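PDB 1LZL: heroin esterase from Rhodococcus sp., which probably hydrolyses the acetyl ester bonds of heroin, as a serine esterase of the alpha/beta hydrolase fold. Local coordinates for residues A[170-184]-A[237-251]. Numbering follows the deposited sequence.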
loop_
_atom_site.group_PDB
_atom_site.type_symbol
_atom_site.label_atom_id
_atom_site.label_comp_id
_atom_site.label_asym_id
_atom_site.label_seq_id
_atom_site.Cartn_x
_atom_site.Cartn_y
_atom_site.Cartn_z
ATOM N N VAL A 170 3.173 -6.254 8.684
ATOM C CA VAL A 170 4.114 -5.767 9.706
ATOM C C VAL A 170 3.662 -6.188 11.093
ATOM O O VAL A 170 4.534 -6.610 11.886
ATOM C CB VAL A 170 4.294 -4.246 9.566
ATOM C CG1 VAL A 170 5.006 -3.651 10.797
ATOM C CG2 VAL A 170 5.057 -3.922 8.282
ATOM N N LEU A 171 2.382 -6.186 11.399
ATOM C CA LEU A 171 1.862 -6.743 12.644
ATOM C C LEU A 171 2.230 -8.227 12.734
ATOM O O LEU A 171 2.725 -8.673 13.781
ATOM C CB LEU A 171 0.347 -6.582 12.801
ATOM C CG LEU A 171 -0.034 -5.154 13.216
ATOM C CD1 LEU A 171 -1.489 -4.895 12.839
ATOM C CD2 LEU A 171 0.220 -4.982 14.717
ATOM N N LYS A 172 1.985 -8.976 11.651
ATOM C CA LYS A 172 2.260 -10.410 11.639
ATOM C C LYS A 172 3.734 -10.668 11.829
ATOM O O LYS A 172 4.132 -11.585 12.603
ATOM C CB LYS A 172 1.739 -11.009 10.310
ATOM C CG LYS A 172 1.921 -12.537 10.309
ATOM C CD LYS A 172 1.010 -13.141 9.233
ATOM C CE LYS A 172 -0.411 -13.239 9.810
ATOM N NZ LYS A 172 -0.773 -14.627 10.261
ATOM N N ALA A 173 4.610 -9.892 11.212
ATOM C CA ALA A 173 6.072 -10.049 11.319
ATOM C C ALA A 173 6.524 -9.840 12.760
ATOM O O ALA A 173 7.313 -10.639 13.295
ATOM C CB ALA A 173 6.801 -9.132 10.337
ATOM N N ARG A 174 5.967 -8.788 13.385
ATOM C CA ARG A 174 6.327 -8.575 14.785
ATOM C C ARG A 174 5.887 -9.721 15.655
ATOM O O ARG A 174 6.662 -10.247 16.467
ATOM C CB ARG A 174 5.685 -7.255 15.262
ATOM C CG ARG A 174 5.990 -6.999 16.726
ATOM C CD ARG A 174 5.031 -6.048 17.368
ATOM N NE ARG A 174 3.678 -6.579 17.404
ATOM C CZ ARG A 174 2.585 -5.877 17.765
ATOM N NH1 ARG A 174 2.650 -4.590 18.131
ATOM N NH2 ARG A 174 1.412 -6.504 17.743
ATOM N N ASP A 175 4.605 -10.093 15.478
ATOM C CA ASP A 175 4.038 -11.131 16.341
ATOM C C ASP A 175 4.719 -12.484 16.195
ATOM O O ASP A 175 4.852 -13.215 17.194
ATOM C CB ASP A 175 2.548 -11.267 16.054
ATOM C CG ASP A 175 1.721 -10.097 16.532
ATOM O OD1 ASP A 175 2.251 -9.207 17.232
ATOM O OD2 ASP A 175 0.511 -10.042 16.209
ATOM N N GLU A 176 5.163 -12.852 14.991
ATOM C CA GLU A 176 5.771 -14.164 14.800
ATOM C C GLU A 176 7.254 -14.169 15.151
ATOM O O GLU A 176 7.753 -15.268 15.471
ATOM C CB GLU A 176 5.596 -14.623 13.349
ATOM C CG GLU A 176 4.159 -14.935 12.973
ATOM C CD GLU A 176 3.396 -15.769 13.975
ATOM O OE1 GLU A 176 3.957 -16.716 14.594
ATOM O OE2 GLU A 176 2.185 -15.564 14.231
ATOM N N GLY A 177 7.946 -13.047 15.131
ATOM C CA GLY A 177 9.309 -12.941 15.603
ATOM C C GLY A 177 10.363 -13.551 14.722
ATOM O O GLY A 177 11.478 -13.804 15.197
ATOM N N VAL A 178 10.059 -13.769 13.446
ATOM C CA VAL A 178 11.028 -14.352 12.513
ATOM C C VAL A 178 11.763 -13.286 11.721
ATOM O O VAL A 178 12.981 -13.242 11.606
ATOM C CB VAL A 178 10.313 -15.374 11.603
ATOM C CG1 VAL A 178 11.284 -15.930 10.561
ATOM C CG2 VAL A 178 9.731 -16.498 12.453
ATOM N N VAL A 179 11.017 -12.360 11.127
ATOM C CA VAL A 179 11.621 -11.376 10.211
ATOM C C VAL A 179 11.634 -9.999 10.862
ATOM O O VAL A 179 10.520 -9.528 11.194
ATOM C CB VAL A 179 10.801 -11.231 8.909
ATOM C CG1 VAL A 179 11.488 -10.198 7.981
ATOM C CG2 VAL A 179 10.642 -12.576 8.258
ATOM N N PRO A 180 12.781 -9.366 11.019
ATOM C CA PRO A 180 12.827 -7.999 11.563
ATOM C C PRO A 180 12.477 -7.028 10.414
ATOM O O PRO A 180 13.001 -7.133 9.295
ATOM C CB PRO A 180 14.262 -7.860 12.001
ATOM C CG PRO A 180 15.015 -8.646 10.957
ATOM C CD PRO A 180 14.164 -9.870 10.703
ATOM N N VAL A 181 11.572 -6.089 10.677
ATOM C CA VAL A 181 11.225 -5.040 9.715
ATOM C C VAL A 181 11.796 -3.698 10.204
ATOM O O VAL A 181 11.504 -3.317 11.360
ATOM C CB VAL A 181 9.693 -5.016 9.506
ATOM C CG1 VAL A 181 9.360 -3.830 8.597
ATOM C CG2 VAL A 181 9.178 -6.315 8.913
ATOM N N ALA A 182 12.617 -3.061 9.372
ATOM C CA ALA A 182 13.317 -1.830 9.765
ATOM C C ALA A 182 12.446 -0.572 9.638
ATOM O O ALA A 182 12.676 0.422 10.338
ATOM C CB ALA A 182 14.570 -1.637 8.926
ATOM N N PHE A 183 11.470 -0.609 8.737
ATOM C CA PHE A 183 10.696 0.595 8.377
ATOM C C PHE A 183 9.364 0.192 7.762
ATOM O O PHE A 183 9.312 -0.826 7.048
ATOM C CB PHE A 183 11.482 1.467 7.413
ATOM C CG PHE A 183 10.886 2.861 7.189
ATOM C CD1 PHE A 183 10.857 3.795 8.214
ATOM C CD2 PHE A 183 10.368 3.197 5.949
ATOM C CE1 PHE A 183 10.356 5.082 8.035
ATOM C CE2 PHE A 183 9.875 4.481 5.745
ATOM C CZ PHE A 183 9.847 5.408 6.776
ATOM N N GLN A 184 8.328 0.981 8.070
ATOM C CA GLN A 184 6.972 0.752 7.572
ATOM C C GLN A 184 6.471 1.959 6.816
ATOM O O GLN A 184 6.474 3.045 7.389
ATOM C CB GLN A 184 6.089 0.417 8.785
ATOM C CG GLN A 184 4.625 0.272 8.395
ATOM C CD GLN A 184 3.736 -0.194 9.534
ATOM O OE1 GLN A 184 2.900 -1.057 9.317
ATOM N NE2 GLN A 184 3.913 0.415 10.713
ATOM N N TYR A 237 -4.863 -8.730 11.437
ATOM C CA TYR A 237 -4.049 -8.691 10.229
ATOM C C TYR A 237 -4.891 -8.300 9.002
ATOM O O TYR A 237 -4.290 -7.896 7.989
ATOM C CB TYR A 237 -3.354 -10.029 10.006
ATOM C CG TYR A 237 -2.646 -10.514 11.258
ATOM C CD1 TYR A 237 -1.650 -9.780 11.855
ATOM C CD2 TYR A 237 -2.970 -11.718 11.858
ATOM C CE1 TYR A 237 -0.990 -10.191 12.989
ATOM C CE2 TYR A 237 -2.330 -12.159 13.003
ATOM C CZ TYR A 237 -1.323 -11.405 13.565
ATOM O OH TYR A 237 -0.706 -11.840 14.726
ATOM N N ALA A 238 -6.206 -8.437 9.075
ATOM C CA ALA A 238 -7.133 -7.998 8.054
ATOM C C ALA A 238 -7.382 -6.498 8.203
ATOM O O ALA A 238 -7.378 -5.770 7.206
ATOM C CB ALA A 238 -8.462 -8.757 8.129
ATOM N N ALA A 239 -7.652 -6.061 9.443
ATOM C CA ALA A 239 -8.020 -4.670 9.719
ATOM C C ALA A 239 -7.130 -4.165 10.850
ATOM O O ALA A 239 -7.530 -4.281 12.042
ATOM C CB ALA A 239 -9.505 -4.553 10.106
ATOM N N PRO A 240 -5.930 -3.718 10.543
ATOM C CA PRO A 240 -4.964 -3.304 11.565
ATOM C C PRO A 240 -5.512 -2.284 12.546
ATOM O O PRO A 240 -5.029 -2.259 13.696
ATOM C CB PRO A 240 -3.819 -2.732 10.711
ATOM C CG PRO A 240 -3.871 -3.596 9.460
ATOM C CD PRO A 240 -5.338 -3.728 9.170
ATOM N N SER A 241 -6.487 -1.451 12.175
ATOM C CA SER A 241 -7.029 -0.517 13.165
ATOM C C SER A 241 -7.629 -1.249 14.371
ATOM O O SER A 241 -7.741 -0.616 15.433
ATOM C CB SER A 241 -8.116 0.335 12.505
ATOM O OG SER A 241 -7.577 1.116 11.435
ATOM N N ARG A 242 -8.024 -2.506 14.205
ATOM C CA ARG A 242 -8.550 -3.275 15.368
ATOM C C ARG A 242 -7.459 -3.728 16.303
ATOM O O ARG A 242 -7.763 -4.208 17.424
ATOM C CB ARG A 242 -9.357 -4.456 14.835
ATOM C CG ARG A 242 -10.664 -4.015 14.170
ATOM C CD ARG A 242 -11.382 -5.258 13.665
ATOM N NE ARG A 242 -12.647 -5.021 12.984
ATOM C CZ ARG A 242 -13.846 -5.319 13.484
ATOM N NH1 ARG A 242 -13.960 -5.845 14.703
ATOM N NH2 ARG A 242 -14.937 -5.090 12.782
ATOM N N ALA A 243 -6.189 -3.618 15.948
ATOM C CA ALA A 243 -5.192 -4.045 16.935
ATOM C C ALA A 243 -5.095 -3.121 18.134
ATOM O O ALA A 243 -5.122 -1.918 17.960
ATOM C CB ALA A 243 -3.824 -4.026 16.263
ATOM N N THR A 244 -4.932 -3.658 19.325
ATOM C CA THR A 244 -4.826 -2.862 20.532
ATOM C C THR A 244 -3.388 -2.680 21.013
ATOM O O THR A 244 -3.093 -1.755 21.780
ATOM C CB THR A 244 -5.651 -3.516 21.684
ATOM O OG1 THR A 244 -5.219 -4.868 21.848
ATOM C CG2 THR A 244 -7.116 -3.501 21.307
ATOM N N ASP A 245 -2.450 -3.524 20.612
ATOM C CA ASP A 245 -1.068 -3.346 21.029
ATOM C C ASP A 245 -0.232 -2.999 19.793
ATOM O O ASP A 245 0.044 -3.861 18.952
ATOM C CB ASP A 245 -0.522 -4.586 21.713
ATOM C CG ASP A 245 0.993 -4.543 21.861
ATOM O OD1 ASP A 245 1.539 -3.435 22.074
ATOM O OD2 ASP A 245 1.633 -5.612 21.749
ATOM N N LEU A 246 0.125 -1.714 19.696
ATOM C CA LEU A 246 0.975 -1.248 18.609
ATOM C C LEU A 246 2.425 -1.052 19.026
ATOM O O LEU A 246 3.233 -0.512 18.277
ATOM C CB LEU A 246 0.417 0.062 18.003
ATOM C CG LEU A 246 -1.012 -0.070 17.467
ATOM C CD1 LEU A 246 -1.512 1.251 16.883
ATOM C CD2 LEU A 246 -1.076 -1.181 16.418
ATOM N N THR A 247 2.775 -1.505 20.267
ATOM C CA THR A 247 4.173 -1.296 20.632
ATOM C C THR A 247 5.118 -2.201 19.834
ATOM O O THR A 247 4.724 -3.277 19.369
ATOM C CB THR A 247 4.437 -1.540 22.140
ATOM O OG1 THR A 247 4.227 -2.938 22.360
ATOM C CG2 THR A 247 3.470 -0.727 23.017
ATOM N N GLY A 248 6.356 -1.710 19.723
ATOM C CA GLY A 248 7.389 -2.522 19.081
ATOM C C GLY A 248 7.225 -2.653 17.579
ATOM O O GLY A 248 7.937 -3.453 16.981
ATOM N N LEU A 249 6.345 -1.890 16.937
ATOM C CA LEU A 249 6.283 -1.818 15.486
ATOM C C LEU A 249 7.387 -0.925 14.954
ATOM O O LEU A 249 8.009 -0.116 15.663
ATOM C CB LEU A 249 4.885 -1.346 15.031
ATOM C CG LEU A 249 3.798 -2.379 15.373
ATOM C CD1 LEU A 249 2.417 -1.776 15.159
ATOM C CD2 LEU A 249 3.932 -3.657 14.535
ATOM N N PRO A 250 7.760 -1.032 13.669
ATOM C CA PRO A 250 8.878 -0.279 13.125
ATOM C C PRO A 250 8.595 1.221 12.970
ATOM O O PRO A 250 7.427 1.579 12.865
ATOM C CB PRO A 250 9.054 -0.882 11.708
ATOM C CG PRO A 250 8.162 -2.034 11.606
ATOM C CD PRO A 250 7.081 -1.862 12.630
ATOM N N PRO A 251 9.635 2.054 12.898
ATOM C CA PRO A 251 9.449 3.486 12.525
ATOM C C PRO A 251 8.602 3.513 11.257
ATOM O O PRO A 251 8.747 2.663 10.357
ATOM C CB PRO A 251 10.861 4.020 12.275
ATOM C CG PRO A 251 11.772 3.075 13.022
ATOM C CD PRO A 251 11.058 1.747 13.073
HETATM O O HOH W 1 0.147 -14.176 13.453
#
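With CG anti to the backbone N (chi1 178°) and a single bend at chi3 (64°), the Arg174 side chain runs out from its helix and lays its guanidinium against the backbone of Asp245 and Thr247. NH1 and NH2 of Arg174 both reach Asp245 O end-on, the former at 2.8 Å, and both lie on the same face of that carbonyl. Arg174 NH1 also donates to Thr247 O at 2.7 Å, a bond whose acceptor is tilted from the guanidinium plane. The side-on edge, NE and NH2 of Arg174, grips OD1 of Asp175, whose OD2 accepts a hydrogen bond from Tyr237 OH on its anti lone pair at 2.6 Å. Over one guanidinium face lies Leu249 CD2; over the opposite one, Asp245 OD2 adds a long, purely electrostatic salt bridge. Replacing Arg174 with an alanine would probably leave the Asp245 and Thr247 carbonyls without these donors and Asp175 without its positive mate.

In this alpha/beta hydrolase fold, the contact ties the end of helix 161-176, which follows the probable nucleophile elbow, and the start of strand 183-187 to the loop leading into the neighbouring parallel strand 252-257. Gln184 N begins the pairing of these strands, donating to Pro251 O at 2.9 Å. Before it, the Pro250 ring rests on Val170 and Val181; CG1 of Val170 presses on Pro250 CD at 3.3 Å, tighter than usual van der Waals contact. Leu171 splits its methyls, CD1 against Pro240 CB and CD2 against Leu249 CD1. At the far end Lys172, bent at chi3 and chi4, folds CE over one face of the Tyr237 ring, 3.8 Å from the centroid, while NZ makes an off-centre cation-pi contact.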